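Local coordinates for sulfur oxidation protein soxB (Thermus thermophilus, PDB 2WDD) that probably acts as a manganese-dependent thiosulfohydrolase of the Sox sulfur oxidation pathway, hydrolysing sulfur-sulfur bonds to release sulfate, at residues F98-A109 and V334-V345; L446-F454 and D465-Y474. One frame throughout, in Å; residues are numbered along the deposited sequence.

Contact 1 of 2, residues F98-A109 and V334-V345; sequences FGPIGGMGALTA and VLAEHLPKAEDV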
loop_
_atom_site.group_PDB
_atom_site.type_symbol
_atom_site.label_atom_id
_atom_site.label_comp_id
_atom_site.label_asym_id
_atom_site.label_seq_id
_atom_site.Cartn_x
_atom_site.Cartn_y
_atom_site.Cartn_z
ATOM N N PHE A 98 -8.635 20.546 5.497
ATOM C CA PHE A 98 -7.817 19.972 6.558
ATOM C C PHE A 98 -6.323 19.941 6.284
ATOM O O PHE A 98 -5.534 19.715 7.193
ATOM C CB PHE A 98 -8.309 18.563 6.900
ATOM C CG PHE A 98 -9.729 18.520 7.401
ATOM C CD1 PHE A 98 -10.121 19.279 8.503
ATOM C CD2 PHE A 98 -10.693 17.780 6.729
ATOM C CE1 PHE A 98 -11.440 19.264 8.939
ATOM C CE2 PHE A 98 -12.003 17.741 7.170
ATOM C CZ PHE A 98 -12.377 18.473 8.294
ATOM N N GLY A 99 -5.933 20.143 5.031
ATOM C CA GLY A 99 -4.518 20.117 4.713
ATOM C C GLY A 99 -4.008 18.737 4.346
ATOM O O GLY A 99 -4.761 17.757 4.339
ATOM N N PRO A 100 -2.719 18.645 3.998
ATOM C CA PRO A 100 -2.109 17.377 3.594
ATOM C C PRO A 100 -2.021 16.411 4.768
ATOM O O PRO A 100 -2.047 16.813 5.944
ATOM C CB PRO A 100 -0.695 17.801 3.170
ATOM C CG PRO A 100 -0.414 18.994 4.027
ATOM C CD PRO A 100 -1.722 19.728 4.103
ATOM N N ILE A 101 -1.865 15.134 4.430
ATOM C CA ILE A 101 -1.707 14.082 5.423
ATOM C C ILE A 101 -0.247 13.622 5.449
ATOM O O ILE A 101 0.561 13.972 4.574
ATOM C CB ILE A 101 -2.663 12.891 5.165
ATOM C CG1 ILE A 101 -2.505 12.328 3.749
ATOM C CG2 ILE A 101 -4.114 13.299 5.415
ATOM C CD1 ILE A 101 -1.225 11.523 3.546
ATOM N N GLY A 102 0.085 12.839 6.464
ATOM C CA GLY A 102 1.403 12.252 6.570
ATOM C C GLY A 102 2.561 13.202 6.762
ATOM O O GLY A 102 2.419 14.309 7.301
ATOM N N GLY A 103 3.723 12.739 6.314
ATOM C CA GLY A 103 5.002 13.396 6.518
ATOM C C GLY A 103 5.614 12.700 7.726
ATOM O O GLY A 103 4.918 12.392 8.701
ATOM N N MET A 104 6.907 12.406 7.668
ATOM C CA MET A 104 7.550 11.729 8.789
ATOM C C MET A 104 7.590 12.638 10.016
ATOM O O MET A 104 7.511 12.165 11.153
ATOM C CB MET A 104 8.959 11.282 8.406
ATOM C CG MET A 104 8.961 10.073 7.484
ATOM S SD MET A 104 10.545 9.846 6.673
ATOM C CE MET A 104 10.292 8.274 5.880
ATOM N N GLY A 105 7.677 13.945 9.787
ATOM C CA GLY A 105 7.691 14.892 10.889
ATOM C C GLY A 105 6.419 14.801 11.705
ATOM O O GLY A 105 6.445 14.548 12.913
ATOM N N ALA A 106 5.286 14.976 11.031
ATOM C CA ALA A 106 3.993 14.921 11.705
ATOM C C ALA A 106 3.675 13.547 12.296
ATOM O O ALA A 106 3.127 13.454 13.395
ATOM C CB ALA A 106 2.891 15.374 10.773
ATOM N N LEU A 107 4.016 12.478 11.578
ATOM C CA LEU A 107 3.759 11.131 12.092
ATOM C C LEU A 107 4.560 10.922 13.378
ATOM O O LEU A 107 4.065 10.355 14.350
ATOM C CB LEU A 107 4.088 10.064 11.035
ATOM C CG LEU A 107 3.981 8.585 11.436
ATOM C CD1 LEU A 107 2.584 8.233 11.958
ATOM C CD2 LEU A 107 4.378 7.662 10.290
ATOM N N THR A 108 5.795 11.418 13.391
ATOM C CA THR A 108 6.633 11.322 14.592
ATOM C C THR A 108 6.033 12.129 15.741
ATOM O O THR A 108 5.959 11.646 16.872
ATOM C CB THR A 108 8.057 11.779 14.293
ATOM O OG1 THR A 108 8.610 10.951 13.267
ATOM C CG2 THR A 108 8.923 11.686 15.543
ATOM N N ALA A 109 5.596 13.350 15.449
ATOM C CA ALA A 109 4.991 14.205 16.469
ATOM C C ALA A 109 3.784 13.513 17.102
ATOM O O ALA A 109 3.617 13.514 18.327
ATOM C CB ALA A 109 4.578 15.546 15.863
ATOM N N VAL A 334 -3.094 11.848 10.588
ATOM C CA VAL A 334 -1.807 12.548 10.625
ATOM C C VAL A 334 -1.955 13.805 9.765
ATOM O O VAL A 334 -1.790 13.764 8.538
ATOM C CB VAL A 334 -0.655 11.654 10.122
ATOM C CG1 VAL A 334 0.667 12.416 10.183
ATOM C CG2 VAL A 334 -0.559 10.397 10.954
ATOM N N LEU A 335 -2.349 14.912 10.394
ATOM C CA LEU A 335 -2.562 16.156 9.667
ATOM C C LEU A 335 -1.487 17.153 10.057
ATOM O O LEU A 335 -1.495 17.682 11.163
ATOM C CB LEU A 335 -3.950 16.722 9.966
ATOM C CG LEU A 335 -5.141 15.882 9.477
ATOM C CD1 LEU A 335 -6.414 16.333 10.163
ATOM C CD2 LEU A 335 -5.291 15.995 7.963
ATOM N N ALA A 336 -0.536 17.365 9.156
ATOM C CA ALA A 336 0.591 18.256 9.417
ATOM C C ALA A 336 0.206 19.665 9.858
ATOM O O ALA A 336 0.938 20.295 10.625
ATOM C CB ALA A 336 1.529 18.311 8.216
ATOM N N GLU A 337 -0.924 20.170 9.373
ATOM C CA GLU A 337 -1.364 21.509 9.774
ATOM C C GLU A 337 -1.951 21.525 11.181
ATOM O O GLU A 337 -2.230 22.593 11.725
ATOM C CB GLU A 337 -2.412 22.058 8.798
ATOM C CG GLU A 337 -1.885 22.306 7.416
ATOM C CD GLU A 337 -2.877 23.037 6.534
ATOM O OE1 GLU A 337 -3.920 23.506 7.045
ATOM O OE2 GLU A 337 -2.599 23.149 5.326
ATOM N N HIS A 338 -2.151 20.354 11.773
ATOM C CA HIS A 338 -2.810 20.272 13.067
ATOM C C HIS A 338 -2.033 19.549 14.154
ATOM O O HIS A 338 -2.582 19.165 15.189
ATOM C CB HIS A 338 -4.203 19.683 12.865
ATOM C CG HIS A 338 -5.012 20.452 11.870
ATOM N ND1 HIS A 338 -5.635 21.640 12.192
ATOM C CD2 HIS A 338 -5.172 20.293 10.535
ATOM C CE1 HIS A 338 -6.190 22.151 11.108
ATOM N NE2 HIS A 338 -5.925 21.352 10.087
ATOM N N LEU A 339 -0.741 19.394 13.908
ATOM C CA LEU A 339 0.154 18.734 14.838
ATOM C C LEU A 339 1.393 19.586 15.039
ATOM O O LEU A 339 1.792 20.348 14.156
ATOM C CB LEU A 339 0.571 17.373 14.279
ATOM C CG LEU A 339 -0.516 16.305 14.303
ATOM C CD1 LEU A 339 -0.128 15.134 13.395
ATOM C CD2 LEU A 339 -0.767 15.836 15.731
ATOM N N PRO A 340 2.035 19.445 16.203
ATOM C CA PRO A 340 3.270 20.190 16.453
ATOM C C PRO A 340 4.395 19.571 15.633
ATOM O O PRO A 340 4.258 18.459 15.109
ATOM C CB PRO A 340 3.527 19.956 17.944
ATOM C CG PRO A 340 2.780 18.716 18.278
ATOM C CD PRO A 340 1.566 18.726 17.398
ATOM N N LYS A 341 5.508 20.285 15.517
ATOM C CA LYS A 341 6.631 19.780 14.746
ATOM C C LYS A 341 7.486 18.823 15.558
ATOM O O LYS A 341 7.609 18.963 16.775
ATOM C CB LYS A 341 7.515 20.943 14.279
ATOM C CG LYS A 341 6.786 22.007 13.485
ATOM C CD LYS A 341 6.835 21.703 12.001
ATOM C CE LYS A 341 7.171 22.944 11.195
ATOM N NZ LYS A 341 7.381 22.623 9.757
ATOM N N ALA A 342 8.081 17.853 14.871
ATOM C CA ALA A 342 9.069 16.967 15.473
ATOM C C ALA A 342 10.366 17.575 14.935
ATOM O O ALA A 342 10.761 17.317 13.801
ATOM C CB ALA A 342 8.895 15.527 14.972
ATOM N N GLU A 343 10.949 18.488 15.708
ATOM C CA GLU A 343 12.116 19.238 15.266
ATOM C C GLU A 343 13.311 18.429 14.791
ATOM O O GLU A 343 13.940 18.791 13.800
ATOM C CB GLU A 343 12.528 20.290 16.299
ATOM C CG GLU A 343 11.426 21.298 16.613
ATOM C CD GLU A 343 11.072 22.180 15.425
ATOM O OE1 GLU A 343 11.618 21.961 14.321
ATOM O OE2 GLU A 343 10.239 23.096 15.596
ATOM N N ASP A 344 13.628 17.343 15.493
ATOM C CA ASP A 344 14.754 16.503 15.101
ATOM C C ASP A 344 14.536 15.873 13.730
ATOM O O ASP A 344 15.472 15.758 12.929
ATOM C CB ASP A 344 15.090 15.444 16.162
ATOM C CG ASP A 344 13.901 14.559 16.533
ATOM O OD1 ASP A 344 12.742 14.945 16.272
ATOM O OD2 ASP A 344 14.146 13.484 17.125
ATOM N N VAL A 345 13.291 15.490 13.452
ATOM C CA VAL A 345 12.953 14.896 12.170
ATOM C C VAL A 345 13.021 15.928 11.052
ATOM O O VAL A 345 13.529 15.645 9.969
ATOM C CB VAL A 345 11.571 14.211 12.211
ATOM C CG1 VAL A 345 11.184 13.713 10.818
ATOM C CG2 VAL A 345 11.583 13.065 13.219
HETATM O O HOH W 1 -2.909 18.913 7.525
#
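Val334 fits against the turn and first helical residues of 98-109. Its CB lies over the backbone of Gly102, 3.9 Å from Gly102 N. CG1, anti to the backbone N of Val334 (chi1 -180°), continues to the start of helix 104-120, where it sits 3.6 Å from Leu107 N and also meets Ala106 CB. CG2 takes the other branch and crosses Leu107 CD1 obliquely at 3.9 Å. A beta-branched residue suits the place, since each methyl has its own partner. Its carbonyl is used as well: Gly102 N donates to Val334 O at 2.9 Å, a bent bond (137° at the hydrogen) with the donor tilted from the carbonyl plane.

At Gly99, whose phi is positive, a CB would collide with the carboxylate of Glu337 and would also be jammed against the carbonyl O of Phe98. A water ties 98-109 to 334-345, donating to Phe98 O and Pro100 O and accepting from Glu337 N at 3.0 Å.

Farther along, small residues keep the helix against 336-345. Ala106 CB touches Ala336 and Leu339, and Ala342 CB rests 3.3 Å from Gly105 O. Val345 straddles the helix start, with CG1 on Gly105 and CG2 3.6 Å from Thr108 OG1. That hydroxyl donates back to Met104 O at 2.7 Å, on the face of the carbonyl plane opposite Thr108 N, and Trp151 also bonds to it.

The chain leaving strand 323-333, outermost in its mixed sheet, thus passes over the N-terminal turn of helix 104-120, whose N-cap is Gly103, and goes on into helix 343-353, whose N-cap is Ala342.

Contact 2 of 2, residues L446-F454 and D465-Y474; sequences LEDIASNVF and DVSRVFGLRY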
loop_
_atom_site.group_PDB
_atom_site.type_symbol
_atom_site.label_atom_id
_atom_site.label_comp_id
_atom_site.label_asym_id
_atom_site.label_seq_id
_atom_site.Cartn_x
_atom_site.Cartn_y
_atom_site.Cartn_z
ATOM N N LEU A 446 -5.430 -9.610 -19.214
ATOM C CA LEU A 446 -6.542 -9.058 -18.453
ATOM C C LEU A 446 -7.394 -10.144 -17.801
ATOM O O LEU A 446 -7.751 -10.041 -16.631
ATOM C CB LEU A 446 -7.391 -8.161 -19.348
ATOM C CG LEU A 446 -6.686 -6.834 -19.627
ATOM C CD1 LEU A 446 -7.442 -6.037 -20.679
ATOM C CD2 LEU A 446 -6.525 -6.035 -18.325
ATOM N N GLU A 447 -7.691 -11.203 -18.553
ATOM C CA GLU A 447 -8.481 -12.310 -18.018
ATOM C C GLU A 447 -7.757 -12.981 -16.838
ATOM O O GLU A 447 -8.377 -13.332 -15.835
ATOM C CB GLU A 447 -8.800 -13.326 -19.124
ATOM C CG GLU A 447 -9.881 -14.330 -18.786
ATOM C CD GLU A 447 -11.268 -13.715 -18.706
ATOM O OE1 GLU A 447 -11.683 -13.013 -19.656
ATOM O OE2 GLU A 447 -11.965 -14.010 -17.721
ATOM N N ASP A 448 -6.445 -13.153 -16.960
ATOM C CA ASP A 448 -5.653 -13.782 -15.904
ATOM C C ASP A 448 -5.652 -12.918 -14.643
ATOM O O ASP A 448 -5.822 -13.421 -13.519
ATOM C CB ASP A 448 -4.216 -14.018 -16.385
ATOM C CG ASP A 448 -4.138 -14.996 -17.546
ATOM O OD1 ASP A 448 -5.110 -15.745 -17.766
ATOM O OD2 ASP A 448 -3.097 -15.018 -18.240
ATOM N N ILE A 449 -5.463 -11.615 -14.813
ATOM C CA ILE A 449 -5.490 -10.748 -13.639
ATOM C C ILE A 449 -6.881 -10.804 -13.003
ATOM O O ILE A 449 -7.005 -10.914 -11.785
ATOM C CB ILE A 449 -5.120 -9.307 -13.975
ATOM C CG1 ILE A 449 -3.642 -9.218 -14.366
ATOM C CG2 ILE A 449 -5.388 -8.417 -12.759
ATOM C CD1 ILE A 449 -3.307 -7.971 -15.130
ATOM N N ALA A 450 -7.919 -10.743 -13.834
ATOM C CA ALA A 450 -9.292 -10.760 -13.349
ATOM C C ALA A 450 -9.585 -12.014 -12.529
ATOM O O ALA A 450 -10.257 -11.939 -11.505
ATOM C CB ALA A 450 -10.271 -10.616 -14.513
ATOM N N SER A 451 -9.062 -13.159 -12.968
ATOM C CA SER A 451 -9.270 -14.417 -12.256
ATOM C C SER A 451 -8.651 -14.378 -10.860
ATOM O O SER A 451 -9.160 -15.003 -9.921
ATOM C CB SER A 451 -8.681 -15.587 -13.052
ATOM O OG SER A 451 -7.265 -15.562 -13.015
ATOM N N ASN A 452 -7.552 -13.654 -10.720
ATOM C CA ASN A 452 -6.886 -13.549 -9.437
ATOM C C ASN A 452 -7.563 -12.565 -8.501
ATOM O O ASN A 452 -7.785 -12.863 -7.322
ATOM C CB ASN A 452 -5.439 -13.109 -9.635
ATOM C CG ASN A 452 -4.653 -13.119 -8.346
ATOM O OD1 ASN A 452 -4.693 -12.161 -7.576
ATOM N ND2 ASN A 452 -3.954 -14.220 -8.089
ATOM N N VAL A 453 -7.864 -11.382 -9.025
ATOM C CA VAL A 453 -8.475 -10.266 -8.297
ATOM C C VAL A 453 -9.950 -10.470 -7.948
ATOM O O VAL A 453 -10.463 -9.870 -6.996
ATOM C CB VAL A 453 -8.340 -8.961 -9.132
ATOM C CG1 VAL A 453 -9.223 -7.851 -8.572
ATOM C CG2 VAL A 453 -6.882 -8.520 -9.242
ATOM N N PHE A 454 -10.648 -11.262 -8.762
ATOM C CA PHE A 454 -12.089 -11.443 -8.572
ATOM C C PHE A 454 -12.634 -12.820 -8.215
ATOM O O PHE A 454 -13.827 -13.044 -8.374
ATOM C CB PHE A 454 -12.898 -10.886 -9.747
ATOM C CG PHE A 454 -12.563 -9.472 -10.101
ATOM C CD1 PHE A 454 -12.739 -8.451 -9.179
ATOM C CD2 PHE A 454 -12.063 -9.158 -11.359
ATOM C CE1 PHE A 454 -12.425 -7.148 -9.508
ATOM C CE2 PHE A 454 -11.731 -7.853 -11.688
ATOM C CZ PHE A 454 -11.907 -6.846 -10.759
ATOM N N ASP A 465 -5.871 -4.954 -7.375
ATOM C CA ASP A 465 -6.157 -4.084 -8.504
ATOM C C ASP A 465 -5.563 -4.550 -9.834
ATOM O O ASP A 465 -4.502 -5.176 -9.907
ATOM C CB ASP A 465 -5.765 -2.639 -8.196
ATOM C CG ASP A 465 -6.261 -2.183 -6.837
ATOM O OD1 ASP A 465 -7.468 -2.344 -6.557
ATOM O OD2 ASP A 465 -5.439 -1.688 -6.041
ATOM N N VAL A 466 -6.273 -4.167 -10.882
ATOM C CA VAL A 466 -6.055 -4.548 -12.283
ATOM C C VAL A 466 -5.208 -3.551 -13.065
ATOM O O VAL A 466 -5.477 -2.345 -13.048
ATOM C CB VAL A 466 -7.407 -4.690 -13.011
ATOM C CG1 VAL A 466 -7.217 -5.157 -14.471
ATOM C CG2 VAL A 466 -8.337 -5.624 -12.243
ATOM N N SER A 467 -4.202 -4.067 -13.766
ATOM C CA SER A 467 -3.335 -3.251 -14.612
ATOM C C SER A 467 -4.191 -2.309 -15.457
ATOM O O SER A 467 -5.251 -2.711 -15.963
ATOM C CB SER A 467 -2.538 -4.170 -15.545
ATOM O OG SER A 467 -1.727 -3.429 -16.441
ATOM N N ARG A 468 -3.730 -1.071 -15.612
ATOM C CA ARG A 468 -4.443 -0.080 -16.414
ATOM C C ARG A 468 -3.844 -0.097 -17.807
ATOM O O ARG A 468 -2.631 -0.017 -17.957
ATOM C CB ARG A 468 -4.305 1.312 -15.801
ATOM C CG ARG A 468 -4.932 1.434 -14.412
ATOM C CD ARG A 468 -4.038 0.859 -13.295
ATOM N NE ARG A 468 -4.378 1.509 -12.036
ATOM C CZ ARG A 468 -5.353 1.122 -11.211
ATOM N NH1 ARG A 468 -6.022 -0.012 -11.425
ATOM N NH2 ARG A 468 -5.617 1.862 -10.142
ATOM N N VAL A 469 -4.688 -0.251 -18.820
ATOM C CA VAL A 469 -4.204 -0.356 -20.189
ATOM C C VAL A 469 -4.679 0.799 -21.044
ATOM O O VAL A 469 -5.811 0.817 -21.528
ATOM C CB VAL A 469 -4.558 -1.706 -20.827
ATOM C CG1 VAL A 469 -3.712 -1.909 -22.079
ATOM C CG2 VAL A 469 -4.339 -2.847 -19.828
ATOM N N PHE A 470 -3.816 1.789 -21.180
ATOM C CA PHE A 470 -4.160 2.962 -21.966
ATOM C C PHE A 470 -4.072 2.595 -23.438
ATOM O O PHE A 470 -3.067 2.027 -23.877
ATOM C CB PHE A 470 -3.202 4.101 -21.654
ATOM C CG PHE A 470 -3.584 5.395 -22.302
ATOM C CD1 PHE A 470 -4.792 6.011 -22.002
ATOM C CD2 PHE A 470 -2.742 5.985 -23.221
ATOM C CE1 PHE A 470 -5.152 7.190 -22.622
ATOM C CE2 PHE A 470 -3.097 7.179 -23.838
ATOM C CZ PHE A 470 -4.295 7.774 -23.541
ATOM N N GLY A 471 -5.123 2.905 -24.194
ATOM C CA GLY A 471 -5.189 2.574 -25.611
ATOM C C GLY A 471 -6.188 1.465 -25.890
ATOM O O GLY A 471 -6.466 1.120 -27.038
ATOM N N LEU A 472 -6.743 0.912 -24.823
ATOM C CA LEU A 472 -7.692 -0.177 -24.922
ATOM C C LEU A 472 -8.948 0.152 -24.113
ATOM O O LEU A 472 -8.916 0.985 -23.195
ATOM C CB LEU A 472 -6.996 -1.437 -24.358
ATOM C CG LEU A 472 -7.725 -2.708 -23.955
ATOM C CD1 LEU A 472 -6.737 -3.867 -24.016
ATOM C CD2 LEU A 472 -8.280 -2.553 -22.556
ATOM N N ARG A 473 -10.051 -0.485 -24.489
ATOM C CA ARG A 473 -11.329 -0.361 -23.794
ATOM C C ARG A 473 -11.892 -1.777 -23.687
ATOM O O ARG A 473 -11.666 -2.603 -24.578
ATOM C CB ARG A 473 -12.302 0.523 -24.584
ATOM C CG ARG A 473 -12.152 2.007 -24.310
ATOM C CD ARG A 473 -12.952 2.851 -25.296
ATOM N NE ARG A 473 -14.387 2.585 -25.237
ATOM C CZ ARG A 473 -15.269 3.362 -24.615
ATOM N NH1 ARG A 473 -14.865 4.451 -23.976
ATOM N NH2 ARG A 473 -16.559 3.047 -24.626
ATOM N N TYR A 474 -12.593 -2.074 -22.601
ATOM C CA TYR A 474 -13.164 -3.401 -22.434
ATOM C C TYR A 474 -14.333 -3.404 -21.471
ATOM O O TYR A 474 -14.619 -2.398 -20.811
ATOM C CB TYR A 474 -12.095 -4.424 -21.995
ATOM C CG TYR A 474 -11.559 -4.264 -20.575
ATOM C CD1 TYR A 474 -11.942 -5.139 -19.564
ATOM C CD2 TYR A 474 -10.576 -3.317 -20.280
ATOM C CE1 TYR A 474 -11.410 -5.046 -18.280
ATOM C CE2 TYR A 474 -10.045 -3.208 -18.994
ATOM C CZ TYR A 474 -10.475 -4.063 -17.994
ATOM O OH TYR A 474 -9.965 -3.930 -16.711
#
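Leu446 and Ile449, on one side of helix 439-453, pack on the chain 465-474 in a helix-on-sheet arrangement within the C-terminal domain of the 5'-nucleotidase family. Leu446 divides its two methyls. CD2 meets Val466 CG1 at 4.0 Å and Val469 CG2 beside it, while CD1 reaches Leu472 tip to tip. One turn on, Ile449 holds CG1 anti to the carbonyl carbon (chi1 -68°), which lays CG2 against Val466 CA and brings CD1, on the longer branch, to Ser467 CB at 3.9 Å. Branched aliphatic residues suit both positions, because each must fill spaces on two sides. Val466 also offers CG2 to Phe454 CZ, at 4.1 Å. With an alanine in place of Leu446, both methyls are gone, which would probably open a gap between Val466 and Leu472 and leave the Tyr474 face without its partner.

The next shell fixes the strand side. Arg468 points away from the helix and folds back, NH1 donating to Val466 O at 2.9 Å in its guanidinium plane, while NE forms a salt bridge with Asp382. In the modelled conformers, Ser467 OG bonds to Ser401 O on strand 398-401, and Asp465 pairs with Arg405 and Arg374. A type II turn from Val469 to Leu472, with Gly471 at positive phi, brings Tyr474 round to the helix. There Leu446 CD1 stands over one ring face, 4.2 Å from the centroid and 14° off the normal, a CH-pi contact.

From the N terminus, strand 29-34 and the manganese ligands Asp36 and His38 come first; helix 91-98 then ends and helix 104-120 begins within the first half of contact 1. Its other half comes more than two hundred residues later, just beyond strand 323-333, so this contact closes a long loop that holds the other strands of the 29-34 sheet, the whole sheet containing 257-262, and Asp132, His163, His263, His286 and His288. Contact 2 opens only after that loop is closed and spans just ten residues. The two therefore lie in series, neither nested nor crossed. Their centres are about 37 Å apart, on opposite sides of the chain's centre: contact 1 fastens the metal-binding part, contact 2 the C-terminal domain.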